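PDB 5XBU: endo-beta-1,4-glucanase, which probably hydrolyses internal beta-1,4-glucosidic bonds of cellulose as a family 45 glycoside hydrolase. Local coordinates for residues T47-N52 / Y175-C180; V82-T87 / V104-T109; N117-G122 / V132-Y137. All blocks are in the same frame, centred on the assembly; numbering follows the deposited sequence. Where two conformers were deposited one is given.

Overall arrangement
From the N terminus, residues 47-52 come first and open the long loop that interaction 1 closes at 175-180, near the C-terminal end. Interactions 2 and 3 nest inside it. Interaction 2 pairs segments 82-87 and 104-109, with 16 residues between them, none in helix or strand; interaction 3 follows in series, setting helix 118-121 against the loop 132-137 that precedes strand 140-144. Interactions 1 and 2 touch through W51 and Y175 on M107 and through a probable N52 OD1 to T109 OG1 hydrogen bond. Interactions 2 and 3 stay about 7 Å apart at their nearest atoms. Interactions 1 and 3 lie on opposite sides of the chain's centre, with the sheet of interaction 2 nearer the middle.

Interaction 1. Residues T47-N52 / Y175-C180; sequences TPFPWN and YQQCEC
At the start of helix 50-54, F49 and W51 grip the side chain of Q177 beside the disulfide that C178 forms with C40, which joins the loop after helix 169-175 to another part of the chain. The Q177 amide lies flat over one face of the F49 ring, the two planes only 14° apart, in an amide-aromatic stack. Its OE1 stands over the centre of that ring, 3.6 Å above the plane, while F49 CE2 meets Q177 CG at 3.4 Å. The same oxygen reaches the indole edge of W51: W51 NE1 donates to Q177 OE1 over 2.9 Å. This N-H uses a lone pair in the carbonyl plane, although the bond is bent, with 146° at the hydrogen. Amide and indole are nearly coplanar, so one flat group serves both aromatics, its face to F49 and its rim to W51. Q177 achieves this with CG between backbone N and carbonyl carbon (chi1 69°) and an extended chain beyond, which carries the amide across the phenyl ring to the indole N-H. The bond and the stack together fix the rotation of the amide. Farther along the indole rim, C178 SG lies 3.6 Å from W51 CZ2 and makes a sulfur-aromatic contact at the edge of the six-membered ring. A type I turn from Y175 to C178, closed by C178 N to Y175 O, brings Q177 and the sulfur to the aromatic pair. F49 also exchanges a backbone hydrogen bond with C40, so the disulfide partner of C178 holds the other segment as well. W51 and Y175 also pack on M107 of strand 104-108, placing the contact between helix 50-54, the end of helix 169-175 and that strand of the sheet.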
ATOM      1  N   THR A  47      -6.699 -19.066  -4.203  1.00 20.89           N
ATOM      2  CA  THR A  47      -8.046 -18.513  -4.095  1.00 19.99           C
ATOM      3  C   THR A  47      -8.118 -17.601  -2.886  1.00 18.17           C
ATOM      4  O   THR A  47      -8.017 -18.089  -1.745  1.00 17.79           O
ATOM      5  CB  THR A  47      -9.066 -19.632  -3.955  1.00 21.32           C
ATOM      6  OG1 THR A  47      -8.969 -20.486  -5.097  1.00 22.68           O
ATOM      7  CG2 THR A  47     -10.459 -19.046  -3.892  1.00 21.79           C
ATOM      8  N   PRO A  48      -8.215 -16.284  -3.064  1.00 17.23           N
ATOM      9  CA  PRO A  48      -8.329 -15.407  -1.900  1.00 15.97           C
ATOM     10  C   PRO A  48      -9.651 -15.617  -1.202  1.00 14.34           C
ATOM     11  O   PRO A  48     -10.667 -15.924  -1.828  1.00 15.28           O
ATOM     12  CB  PRO A  48      -8.245 -13.996  -2.505  1.00 16.92           C
ATOM     13  CG  PRO A  48      -8.783 -14.169  -3.910  1.00 17.74           C
ATOM     14  CD  PRO A  48      -8.310 -15.543  -4.334  1.00 17.76           C
ATOM     15  N   PHE A  49      -9.662 -15.390   0.094  1.00 12.68           N
ATOM     16  CA  PHE A  49     -10.937 -15.217   0.766  1.00 12.30           C
ATOM     17  C   PHE A  49     -11.674 -14.037   0.142  1.00 12.07           C
ATOM     18  O   PHE A  49     -11.043 -13.029  -0.211  1.00 11.98           O
ATOM     19  CB  PHE A  49     -10.747 -14.930   2.254  1.00 12.10           C
ATOM     20  CG  PHE A  49     -10.009 -16.002   3.019  1.00 12.12           C
ATOM     21  CD1 PHE A  49     -10.470 -17.294   3.067  1.00 12.74           C
ATOM     22  CD2 PHE A  49      -8.865 -15.698   3.730  1.00 11.95           C
ATOM     23  CE1 PHE A  49      -9.829 -18.285   3.787  1.00 13.45           C
ATOM     24  CE2 PHE A  49      -8.205 -16.660   4.463  1.00 12.87           C
ATOM     25  CZ  PHE A  49      -8.678 -17.970   4.489  1.00 13.52           C
ATOM     26  N   PRO A  50     -13.000 -14.112   0.020  1.00 12.74           N
ATOM     27  CA  PRO A  50     -13.734 -12.975  -0.548  1.00 12.72           C
ATOM     28  C   PRO A  50     -13.404 -11.656   0.120  1.00 11.50           C
ATOM     29  O   PRO A  50     -13.297 -10.632  -0.573  1.00 11.66           O
ATOM     30  CB  PRO A  50     -15.209 -13.388  -0.388  1.00 13.98           C
ATOM     31  CG  PRO A  50     -15.151 -14.904  -0.580  1.00 14.56           C
ATOM     32  CD  PRO A  50     -13.866 -15.304   0.180  1.00 13.92           C
ATOM     33  N   TRP A  51     -13.253 -11.630   1.449  1.00 11.07           N
ATOM     34  CA  TRP A  51     -12.959 -10.354   2.095  1.00 10.68           C
ATOM     35  C   TRP A  51     -11.685  -9.717   1.555  1.00 10.42           C
ATOM     36  O   TRP A  51     -11.551  -8.483   1.565  1.00 10.82           O
ATOM     37  CB  TRP A  51     -12.914 -10.476   3.614  1.00 10.89           C
ATOM     38  CG  TRP A  51     -11.815 -11.364   4.156  1.00 10.98           C
ATOM     39  CD1 TRP A  51     -11.952 -12.637   4.618  1.00 11.27           C
ATOM     40  CD2 TRP A  51     -10.430 -11.020   4.337  1.00 10.52           C
ATOM     41  NE1 TRP A  51     -10.745 -13.107   5.054  1.00 11.27           N
ATOM     42  CE2 TRP A  51      -9.792 -12.135   4.888  1.00 10.62           C
ATOM     43  CE3 TRP A  51      -9.685  -9.862   4.107  1.00 10.44           C
ATOM     44  CZ2 TRP A  51      -8.432 -12.132   5.184  1.00 11.09           C
ATOM     45  CZ3 TRP A  51      -8.330  -9.864   4.397  1.00 10.48           C
ATOM     46  CH2 TRP A  51      -7.715 -11.002   4.933  1.00 10.86           C
ATOM     47  N   ASN A  52     -10.724 -10.531   1.128  1.00 10.15           N
ATOM     48  CA  ASN A  52      -9.449 -10.028   0.616  1.00 10.40           C
ATOM     49  C   ASN A  52      -9.542  -9.511  -0.822  1.00 10.46           C
ATOM     50  O   ASN A  52      -8.594  -8.900  -1.323  1.00 11.29           O
ATOM     51  CB  ASN A  52      -8.387 -11.123   0.792  1.00 10.70           C
ATOM     52  CG  ASN A  52      -7.000 -10.612   0.549  1.00 11.32           C
ATOM     53  OD1 ASN A  52      -6.653  -9.507   0.966  1.00 11.78           O
ATOM     54  ND2 ASN A  52      -6.183 -11.425  -0.122  1.00 12.34           N
ATOM     55  N   TYR A 175      -7.549 -11.204   9.295  1.00 11.13           N
ATOM     56  CA  TYR A 175      -6.152 -11.583   9.112  1.00 11.24           C
ATOM     57  C   TYR A 175      -5.820 -12.892   9.829  1.00 11.65           C
ATOM     58  O   TYR A 175      -4.930 -13.632   9.405  1.00 11.98           O
ATOM     59  CB  TYR A 175      -5.205 -10.451   9.578  1.00 11.26           C
ATOM     60  CG  TYR A 175      -3.786 -10.793   9.189  1.00 11.37           C
ATOM     61  CD1 TYR A 175      -3.422 -10.887   7.843  1.00 11.97           C
ATOM     62  CD2 TYR A 175      -2.841 -11.143  10.148  1.00 11.81           C
ATOM     63  CE1 TYR A 175      -2.167 -11.335   7.460  1.00 12.70           C
ATOM     64  CE2 TYR A 175      -1.558 -11.566   9.776  1.00 12.22           C
ATOM     65  CZ  TYR A 175      -1.257 -11.670   8.440  1.00 12.51           C
ATOM     66  OH  TYR A 175      -0.014 -12.130   8.061  1.00 13.97           O
ATOM     67  N   GLN A 176      -6.533 -13.184  10.914  1.00 12.45           N
ATOM     68  CA  GLN A 176      -6.290 -14.408  11.672  1.00 14.55           C
ATOM     69  C   GLN A 176      -6.440 -15.656  10.827  1.00 15.22           C
ATOM     70  O   GLN A 176      -5.828 -16.682  11.135  1.00 17.54           O
ATOM     71  CB  GLN A 176      -7.180 -14.431  12.913  1.00 16.85           C
ATOM     72  CG  GLN A 176      -6.697 -13.400  13.912  1.00 19.92           C
ATOM     73  CD  GLN A 176      -7.693 -12.990  14.960  1.00 22.51           C
ATOM     74  OE1 GLN A 176      -8.849 -13.400  14.951  1.00 23.42           O
ATOM     75  NE2 GLN A 176      -7.230 -12.163  15.889  1.00 23.79           N
ATOM     76  N   GLN A 177      -7.233 -15.604   9.762  1.00 13.99           N
ATOM     77  CA  GLN A 177      -7.338 -16.781   8.918  1.00 14.86           C
ATOM     78  C   GLN A 177      -6.335 -16.819   7.772  1.00 12.89           C
ATOM     79  O   GLN A 177      -6.306 -17.816   7.044  1.00 13.56           O
ATOM     80  CB  GLN A 177      -8.758 -17.138   8.507  1.00 17.19           C
ATOM     81  CG  GLN A 177      -9.306 -16.168   7.600  1.00 18.22           C
ATOM     82  CD  GLN A 177     -10.754 -16.457   7.107  1.00 18.54           C
ATOM     83  OE1 GLN A 177     -11.377 -15.598   6.436  1.00 17.73           O
ATOM     84  NE2 GLN A 177     -11.279 -17.654   7.414  1.00 19.30           N
ATOM     85  N   CYS A 178      -5.486 -15.800   7.622  1.00 12.09           N
ATOM     86  CA  CYS A 178      -4.421 -15.883   6.639  1.00 11.71           C
ATOM     87  C   CYS A 178      -3.324 -16.818   7.114  1.00 11.58           C
ATOM     88  O   CYS A 178      -2.993 -16.888   8.301  1.00 12.03           O
ATOM     89  CB  CYS A 178      -3.824 -14.502   6.387  1.00 11.25           C
ATOM     90  SG  CYS A 178      -5.100 -13.288   5.858  1.00 11.22           S
ATOM     91  N   GLU A 179      -2.711 -17.499   6.158  1.00 11.41           N
ATOM     92  CA  GLU A 179      -1.711 -18.506   6.523  1.00 12.26           C
ATOM     93  C   GLU A 179      -0.494 -17.882   7.193  1.00 12.31           C
ATOM     94  O   GLU A 179       0.167 -18.529   8.011  1.00 13.89           O
ATOM     95  CB  GLU A 179      -1.317 -19.296   5.288  1.00 13.32           C
ATOM     96  CG  GLU A 179      -0.469 -20.504   5.611  1.00 14.93           C
ATOM     97  CD  GLU A 179      -0.194 -21.366   4.409  1.00 15.88           C
ATOM     98  OE1 GLU A 179      -0.780 -21.137   3.330  1.00 15.80           O
ATOM     99  OE2 GLU A 179       0.608 -22.296   4.550  1.00 17.35           O
ATOM    100  N   CYS A 180      -0.204 -16.629   6.883  1.00 11.22           N
ATOM    101  CA  CYS A 180       0.962 -15.965   7.459  1.00 11.44           C
ATOM    102  C   CYS A 180       0.737 -15.466   8.882  1.00 11.98           C
ATOM    103  O   CYS A 180       1.681 -14.995   9.516  1.00 13.61           O
ATOM    104  CB  CYS A 180       1.425 -14.831   6.534  1.00 11.24           C
ATOM    105  SG  CYS A 180       1.950 -15.425   4.946  1.00 11.10           S
TER

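Interaction 2. Residues V82-T87 / V104-T109; sequences VRLTPT and VVFMVT
Four backbone hydrogen bonds join V82 to F106 and L84 to V104, the hydrogen-bonded pairs of an antiparallel ladder. V82 N to F106 O measures 2.9 Å and its return, F106 N to V82 O, 2.8 Å. In the second pair L84 N reaches V104 O at 2.9 Å, nearly straight at 173°, and V104 N meets L84 O at 3.0 Å. Between them, R83 and V105 form a non-hydrogen-bonded pair, and V105 CA lends a C-H...O contact to V82 O at 3.3 Å. The two strands belong to the mixed sheet that fits the double-psi beta-barrel fold to which GH45 endoglucanases are assigned; strand 160-165 flanks 81-86, and 57-60 flanks 104-108.

Apolar contacts occupy the face bearing V82, L84, V104 and F106. L84 CD1 meets F106 CD1 at 3.7 Å, the two side chains crossing at about a right angle, and both residues also pack on L143 of strand 140-144. On the face of R83 and V105, the methyl V105 CG2 crosses the arginine obliquely, 4.0 Å from R83 NE in the conformer described. The turn at chi3 (-65°) places NE there; past it, NH1 makes a salt bridge to E163.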
ATOM      1  N   VAL A  82      -2.318   0.434   7.660  1.00  9.08           N
ATOM      2  CA  VAL A  82      -1.815   1.765   7.383  1.00  9.15           C
ATOM      3  C   VAL A  82      -3.007   2.697   7.151  1.00  9.23           C
ATOM      4  O   VAL A  82      -3.954   2.345   6.439  1.00 10.32           O
ATOM      5  CB  VAL A  82      -0.832   1.800   6.191  1.00  9.17           C
ATOM      6  CG1 VAL A  82       0.453   1.045   6.543  1.00  9.55           C
ATOM      7  CG2 VAL A  82      -1.425   1.319   4.904  1.00  9.77           C
ATOM      8  N   ARG A  83      -2.954   3.876   7.757  0.51  9.16           N
ATOM      9  CA  ARG A  83      -3.927   4.921   7.479  0.51  9.46           C
ATOM     10  C   ARG A  83      -3.329   5.812   6.411  0.51  8.91           C
ATOM     11  O   ARG A  83      -2.196   6.291   6.560  0.51  8.95           O
ATOM     12  CB  ARG A  83      -4.235   5.744   8.725  0.51 10.62           C
ATOM     13  CG  ARG A  83      -5.204   6.888   8.422  0.51 12.03           C
ATOM     14  CD  ARG A  83      -5.630   7.673   9.635  0.51 13.72           C
ATOM     15  NE  ARG A  83      -6.403   6.854  10.566  0.51 15.81           N
ATOM     16  CZ  ARG A  83      -5.998   6.541  11.786  0.51 17.20           C
ATOM     17  NH1 ARG A  83      -4.827   6.981  12.225  0.51 17.82           N
ATOM     18  NH2 ARG A  83      -6.771   5.801  12.570  0.51 17.90           N
ATOM     19  N   LEU A  84      -4.077   5.998   5.330  1.00  8.70           N
ATOM     20  CA  LEU A  84      -3.670   6.807   4.200  1.00  8.65           C
ATOM     21  C   LEU A  84      -4.586   8.022   4.108  1.00  9.14           C
ATOM     22  O   LEU A  84      -5.812   7.871   4.026  1.00  9.49           O
ATOM     23  CB  LEU A  84      -3.710   6.013   2.908  1.00  8.68           C
ATOM     24  CG  LEU A  84      -2.940   4.684   2.931  1.00  8.82           C
ATOM     25  CD1 LEU A  84      -2.928   4.072   1.551  1.00  9.35           C
ATOM     26  CD2 LEU A  84      -1.509   4.889   3.425  1.00  9.15           C
ATOM     27  N   THR A  85      -4.005   9.217   4.153  1.00  9.18           N
ATOM     28  CA  THR A  85      -4.762  10.462   4.121  1.00  9.68           C
ATOM     29  C   THR A  85      -4.386  11.249   2.883  1.00  9.57           C
ATOM     30  O   THR A  85      -3.227  11.670   2.761  1.00  9.45           O
ATOM     31  CB  THR A  85      -4.493  11.308   5.359  1.00 10.76           C
ATOM     32  OG1 THR A  85      -4.740  10.562   6.544  1.00 11.01           O
ATOM     33  CG2 THR A  85      -5.376  12.544   5.385  1.00 12.11           C
ATOM     34  N   PRO A  86      -5.304  11.471   1.943  1.00  9.74           N
ATOM     35  CA  PRO A  86      -4.949  12.269   0.766  1.00 10.06           C
ATOM     36  C   PRO A  86      -4.466  13.660   1.151  1.00  9.75           C
ATOM     37  O   PRO A  86      -5.021  14.303   2.047  1.00 10.53           O
ATOM     38  CB  PRO A  86      -6.257  12.357  -0.034  1.00 10.75           C
ATOM     39  CG  PRO A  86      -7.006  11.096   0.401  1.00 10.97           C
ATOM     40  CD  PRO A  86      -6.695  10.966   1.864  1.00 10.37           C
ATOM     41  N   THR A  87      -3.475  14.151   0.399  1.00 10.02           N
ATOM     42  CA  THR A  87      -3.016  15.534   0.528  1.00 10.47           C
ATOM     43  C   THR A  87      -3.741  16.477  -0.435  1.00 10.90           C
ATOM     44  O   THR A  87      -3.644  17.696  -0.273  1.00 11.94           O
ATOM     45  CB  THR A  87      -1.522  15.599   0.194  1.00 10.43           C
ATOM     46  OG1 THR A  87      -1.399  15.151  -1.160  1.00 10.52           O
ATOM     47  CG2 THR A  87      -0.686  14.776   1.154  1.00 10.88           C
ATOM     48  N   VAL A 104      -8.391   6.684   4.998  1.00 10.17           N
ATOM     49  CA  VAL A 104      -8.846   5.304   4.879  1.00 10.15           C
ATOM     50  C   VAL A 104      -7.731   4.393   5.381  1.00  9.52           C
ATOM     51  O   VAL A 104      -6.562   4.593   5.056  1.00  9.67           O
ATOM     52  CB  VAL A 104      -9.243   4.953   3.427  1.00 11.26           C
ATOM     53  CG1 VAL A 104      -9.759   3.546   3.339  1.00 11.99           C
ATOM     54  CG2 VAL A 104     -10.305   5.930   2.867  1.00 12.61           C
ATOM     55  N   VAL A 105      -8.110   3.400   6.165  1.00  9.79           N
ATOM     56  CA  VAL A 105      -7.201   2.390   6.698  1.00  9.86           C
ATOM     57  C   VAL A 105      -7.226   1.162   5.799  1.00  9.76           C
ATOM     58  O   VAL A 105      -8.295   0.621   5.489  1.00 10.98           O
ATOM     59  CB  VAL A 105      -7.555   2.034   8.151  1.00 11.02           C
ATOM     60  CG1 VAL A 105      -6.677   0.885   8.681  1.00 12.28           C
ATOM     61  CG2 VAL A 105      -7.460   3.246   9.074  1.00 12.13           C
ATOM     62  N   PHE A 106      -6.037   0.696   5.413  1.00  9.39           N
ATOM     63  CA  PHE A 106      -5.873  -0.488   4.585  1.00  9.56           C
ATOM     64  C   PHE A 106      -5.021  -1.506   5.333  1.00  9.01           C
ATOM     65  O   PHE A 106      -4.051  -1.144   6.009  1.00  9.97           O
ATOM     66  CB  PHE A 106      -5.169  -0.172   3.270  1.00  9.49           C
ATOM     67  CG  PHE A 106      -5.945   0.770   2.381  1.00  9.48           C
ATOM     68  CD1 PHE A 106      -5.881   2.133   2.598  1.00  9.95           C
ATOM     69  CD2 PHE A 106      -6.739   0.292   1.350  1.00  9.88           C
ATOM     70  CE1 PHE A 106      -6.607   3.014   1.802  1.00 10.80           C
ATOM     71  CE2 PHE A 106      -7.475   1.158   0.547  1.00 10.77           C
ATOM     72  CZ  PHE A 106      -7.401   2.523   0.792  1.00 11.00           C
ATOM     73  N   MET A 107      -5.321  -2.784   5.155  1.00  8.81           N
ATOM     74  CA  MET A 107      -4.500  -3.857   5.710  1.00  8.46           C
ATOM     75  C   MET A 107      -3.592  -4.452   4.647  1.00  8.15           C
ATOM     76  O   MET A 107      -4.013  -4.711   3.516  1.00  8.49           O
ATOM     77  CB  MET A 107      -5.390  -4.941   6.327  1.00  8.84           C
ATOM     78  CG  MET A 107      -4.572  -6.016   7.061  1.00  9.06           C
ATOM     79  SD  MET A 107      -5.584  -7.056   8.123  1.00  9.80           S
ATOM     80  CE  MET A 107      -6.486  -8.011   6.886  1.00 10.61           C
ATOM     81  N   VAL A 108      -2.333  -4.687   5.028  1.00  8.17           N
ATOM     82  CA  VAL A 108      -1.362  -5.328   4.152  1.00  8.31           C
ATOM     83  C   VAL A 108      -1.690  -6.809   4.018  1.00  8.50           C
ATOM     84  O   VAL A 108      -1.612  -7.563   4.992  1.00  9.05           O
ATOM     85  CB  VAL A 108       0.056  -5.161   4.715  1.00  8.72           C
ATOM     86  CG1 VAL A 108       1.043  -5.897   3.857  1.00  8.98           C
ATOM     87  CG2 VAL A 108       0.395  -3.670   4.878  1.00  8.98           C
ATOM     88  N   THR A 109      -2.027  -7.229   2.795  1.00  8.44           N
ATOM     89  CA  THR A 109      -2.320  -8.636   2.521  1.00  8.74           C
ATOM     90  C   THR A 109      -1.549  -9.174   1.333  1.00  8.84           C
ATOM     91  O   THR A 109      -1.673 -10.367   1.029  1.00 10.14           O
ATOM     92  CB  THR A 109      -3.813  -8.882   2.312  1.00  9.53           C
ATOM     93  OG1 THR A 109      -4.184  -8.223   1.107  1.00 10.06           O
ATOM     94  CG2 THR A 109      -4.642  -8.420   3.472  1.00 10.04           C
TER

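Interaction 3. Residues N117-G122 / V132-Y137; sequences NEEWCG and VNSHGY
H135 swings from the loop 132-137 onto the helix 118-121, bridging E119 and W120. Its CB carries the ring with CG beside the backbone N (chi1 -63°), which directs the imidazole at the helix. From CG the ring edge leads to CD2, placed over one face of the W120 indole, 3.5 Å from W120 CZ3; the rings meet obliquely, planes at 44°. At the tip, H135 NE2 donates to E119 OE1 over 2.7 Å, almost straight at 171° and in the imidazole plane. That oxygen receives it on its anti lone pair and also forms a salt bridge with K94. The hydroxyl S134 OG lies over a face of the imidazole, toward its rim, and donates to E119 O at 2.8 Å. Next to it, N133 ND2 donates to W120 O at 2.9 Å, while N133 OD1 accepts H135 N and Y137 N from opposite faces of its plane. The first of these closes an Asx turn that shapes the loop presenting H135. A water lies within hydrogen-bonding distance of E118 O and G122 O and accepts a weak bond from S134 N. Carbonyls near the helix's C-terminal end thus gain donors from the loop, and E119 OE1 is shared between H135 NE2 and K94, whose charge would probably weaken the carboxylate's pull on an imidazole proton.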
ATOM      1  N   ASN A 117       7.396  -3.839 -11.417  1.00 12.10           N
ATOM      2  CA  ASN A 117       6.760  -2.635 -10.903  1.00 11.73           C
ATOM      3  C   ASN A 117       7.800  -1.559 -10.613  1.00 11.39           C
ATOM      4  O   ASN A 117       7.859  -1.010  -9.510  1.00 11.45           O
ATOM      5  CB  ASN A 117       5.937  -2.923  -9.649  1.00 11.87           C
ATOM      6  CG  ASN A 117       4.854  -3.955  -9.890  1.00 12.95           C
ATOM      7  OD1 ASN A 117       3.781  -3.629 -10.407  1.00 14.12           O
ATOM      8  ND2 ASN A 117       5.120  -5.198  -9.505  1.00 13.07           N
ATOM      9  N   GLU A 118       8.633  -1.242 -11.606  1.00 11.78           N
ATOM     10  CA  GLU A 118       9.747  -0.333 -11.345  1.00 12.19           C
ATOM     11  C   GLU A 118       9.273   1.058 -10.960  1.00 11.83           C
ATOM     12  O   GLU A 118       9.772   1.639  -9.987  1.00 11.67           O
ATOM     13  CB  GLU A 118      10.670  -0.246 -12.559  1.00 14.13           C
ATOM     14  CG  GLU A 118      11.779   0.826 -12.440  1.00 16.19           C
ATOM     15  CD  GLU A 118      12.778   0.629 -11.305  1.00 18.63           C
ATOM     16  OE1 GLU A 118      12.910  -0.463 -10.723  1.00 19.58           O
ATOM     17  OE2 GLU A 118      13.530   1.591 -11.039  1.00 19.82           O
ATOM     18  N   GLU A 119       8.355   1.632 -11.738  1.00 11.81           N
ATOM     19  CA  GLU A 119       8.010   3.041 -11.572  1.00 11.47           C
ATOM     20  C   GLU A 119       7.577   3.350 -10.145  1.00 10.55           C
ATOM     21  O   GLU A 119       7.986   4.372  -9.560  1.00 10.73           O
ATOM     22  CB  GLU A 119       6.887   3.400 -12.551  1.00 12.40           C
ATOM     23  CG  GLU A 119       6.363   4.813 -12.344  1.00 13.55           C
ATOM     24  CD  GLU A 119       5.421   5.291 -13.436  1.00 14.95           C
ATOM     25  OE1 GLU A 119       5.067   6.484 -13.379  1.00 15.38           O
ATOM     26  OE2 GLU A 119       5.042   4.511 -14.334  1.00 16.65           O
ATOM     27  N   TRP A 120       6.670   2.531  -9.606  1.00 10.27           N
ATOM     28  CA  TRP A 120       6.032   2.806  -8.330  1.00 10.01           C
ATOM     29  C   TRP A 120       6.652   2.033  -7.179  1.00  9.54           C
ATOM     30  O   TRP A 120       6.734   2.557  -6.067  1.00  9.33           O
ATOM     31  CB  TRP A 120       4.531   2.496  -8.395  1.00 10.65           C
ATOM     32  CG  TRP A 120       3.783   3.302  -9.404  1.00 11.17           C
ATOM     33  CD1 TRP A 120       3.303   2.868 -10.605  1.00 11.82           C
ATOM     34  CD2 TRP A 120       3.422   4.692  -9.306  1.00 11.39           C
ATOM     35  NE1 TRP A 120       2.670   3.893 -11.257  1.00 12.84           N
ATOM     36  CE2 TRP A 120       2.718   5.015 -10.479  1.00 12.51           C
ATOM     37  CE3 TRP A 120       3.593   5.689  -8.333  1.00 11.72           C
ATOM     38  CZ2 TRP A 120       2.186   6.278 -10.708  1.00 13.41           C
ATOM     39  CZ3 TRP A 120       3.068   6.952  -8.572  1.00 12.75           C
ATOM     40  CH2 TRP A 120       2.382   7.234  -9.752  1.00 13.46           C
ATOM     41  N   CYS A 121       7.054   0.779  -7.401  1.00 10.00           N
ATOM     42  CA  CYS A 121       7.506  -0.084  -6.315  1.00 10.16           C
ATOM     43  C   CYS A 121       9.004  -0.315  -6.322  1.00  9.91           C
ATOM     44  O   CYS A 121       9.507  -1.001  -5.427  1.00 10.12           O
ATOM     45  CB  CYS A 121       6.750  -1.415  -6.337  1.00 10.65           C
ATOM     46  SG  CYS A 121       4.979  -1.070  -6.095  1.00 11.01           S
ATOM     47  N   GLY A 122       9.725   0.266  -7.285  1.00 10.53           N
ATOM     48  CA  GLY A 122      11.182   0.190  -7.349  1.00 10.78           C
ATOM     49  C   GLY A 122      11.813   1.140  -6.356  1.00 10.57           C
ATOM     50  O   GLY A 122      12.194   2.277  -6.669  1.00 11.23           O
ATOM     51  N   VAL A 132      13.737   6.117  -2.407  1.00  9.00           N
ATOM     52  CA  VAL A 132      12.440   6.527  -2.923  1.00  9.02           C
ATOM     53  C   VAL A 132      12.190   5.900  -4.287  1.00  8.78           C
ATOM     54  O   VAL A 132      13.106   5.415  -4.968  1.00  9.49           O
ATOM     55  CB  VAL A 132      12.321   8.067  -3.007  1.00  9.96           C
ATOM     56  CG1 VAL A 132      12.364   8.650  -1.644  1.00 10.41           C
ATOM     57  CG2 VAL A 132      13.377   8.663  -3.956  1.00 10.76           C
ATOM     58  N   ASN A 133      10.914   5.898  -4.686  1.00  9.02           N
ATOM     59  CA  ASN A 133      10.569   5.515  -6.042  1.00  9.28           C
ATOM     60  C   ASN A 133      10.849   6.653  -7.020  1.00  9.55           C
ATOM     61  O   ASN A 133      11.329   7.723  -6.642  1.00  9.79           O
ATOM     62  CB  ASN A 133       9.135   4.965  -6.167  1.00  9.41           C
ATOM     63  CG  ASN A 133       8.044   5.973  -5.869  1.00  8.89           C
ATOM     64  OD1 ASN A 133       8.257   7.181  -5.877  1.00  9.20           O
ATOM     65  ND2 ASN A 133       6.848   5.455  -5.602  1.00  9.46           N
ATOM     66  N   SER A 134      10.518   6.412  -8.278  1.00  9.86           N
ATOM     67  CA  SER A 134      10.808   7.351  -9.349  1.00 10.98           C
ATOM     68  C   SER A 134      10.055   8.664  -9.200  1.00 11.38           C
ATOM     69  O   SER A 134      10.383   9.617  -9.901  1.00 13.05           O
ATOM     70  CB  SER A 134      10.479   6.702 -10.687  1.00 11.87           C
ATOM     71  OG  SER A 134       9.075   6.577 -10.871  1.00 12.33           O
ATOM     72  N   HIS A 135       9.072   8.738  -8.308  1.00 10.68           N
ATOM     73  CA  HIS A 135       8.294   9.939  -8.060  1.00 10.58           C
ATOM     74  C   HIS A 135       8.606  10.581  -6.724  1.00 10.09           C
ATOM     75  O   HIS A 135       7.980  11.584  -6.367  1.00 10.90           O
ATOM     76  CB  HIS A 135       6.813   9.642  -8.222  1.00 11.22           C
ATOM     77  CG  HIS A 135       6.481   9.221  -9.614  1.00 12.04           C
ATOM     78  ND1 HIS A 135       6.719  10.033 -10.700  1.00 13.10           N
ATOM     79  CD2 HIS A 135       5.977   8.063 -10.105  1.00 12.61           C
ATOM     80  CE1 HIS A 135       6.356   9.396 -11.797  1.00 13.56           C
ATOM     81  NE2 HIS A 135       5.901   8.201 -11.468  1.00 13.20           N
ATOM     82  N   GLY A 136       9.592  10.036  -5.984  1.00  9.68           N
ATOM     83  CA  GLY A 136      10.074  10.660  -4.772  1.00  9.59           C
ATOM     84  C   GLY A 136       9.439  10.187  -3.487  1.00  9.13           C
ATOM     85  O   GLY A 136       9.657  10.824  -2.448  1.00  9.64           O
ATOM     86  N   TYR A 137       8.730   9.056  -3.505  1.00  8.69           N
ATOM     87  CA  TYR A 137       8.074   8.562  -2.297  1.00  8.39           C
ATOM     88  C   TYR A 137       8.832   7.384  -1.706  1.00  7.88           C
ATOM     89  O   TYR A 137       9.300   6.499  -2.430  1.00  8.29           O
ATOM     90  CB  TYR A 137       6.616   8.145  -2.583  1.00  8.59           C
ATOM     91  CG  TYR A 137       5.824   9.308  -3.120  1.00  8.47           C
ATOM     92  CD1 TYR A 137       5.350  10.275  -2.262  1.00  8.80           C
ATOM     93  CD2 TYR A 137       5.605   9.431  -4.475  1.00  9.07           C
ATOM     94  CE1 TYR A 137       4.655  11.395  -2.746  1.00  9.15           C
ATOM     95  CE2 TYR A 137       4.907  10.549  -4.980  1.00  9.47           C
ATOM     96  CZ  TYR A 137       4.434  11.498  -4.102  1.00  9.24           C
ATOM     97  OH  TYR A 137       3.767  12.591  -4.645  1.00 10.49           O
TER
HETATM   98  O   HOH W   1      11.077   3.681  -8.790  1.00 11.53           O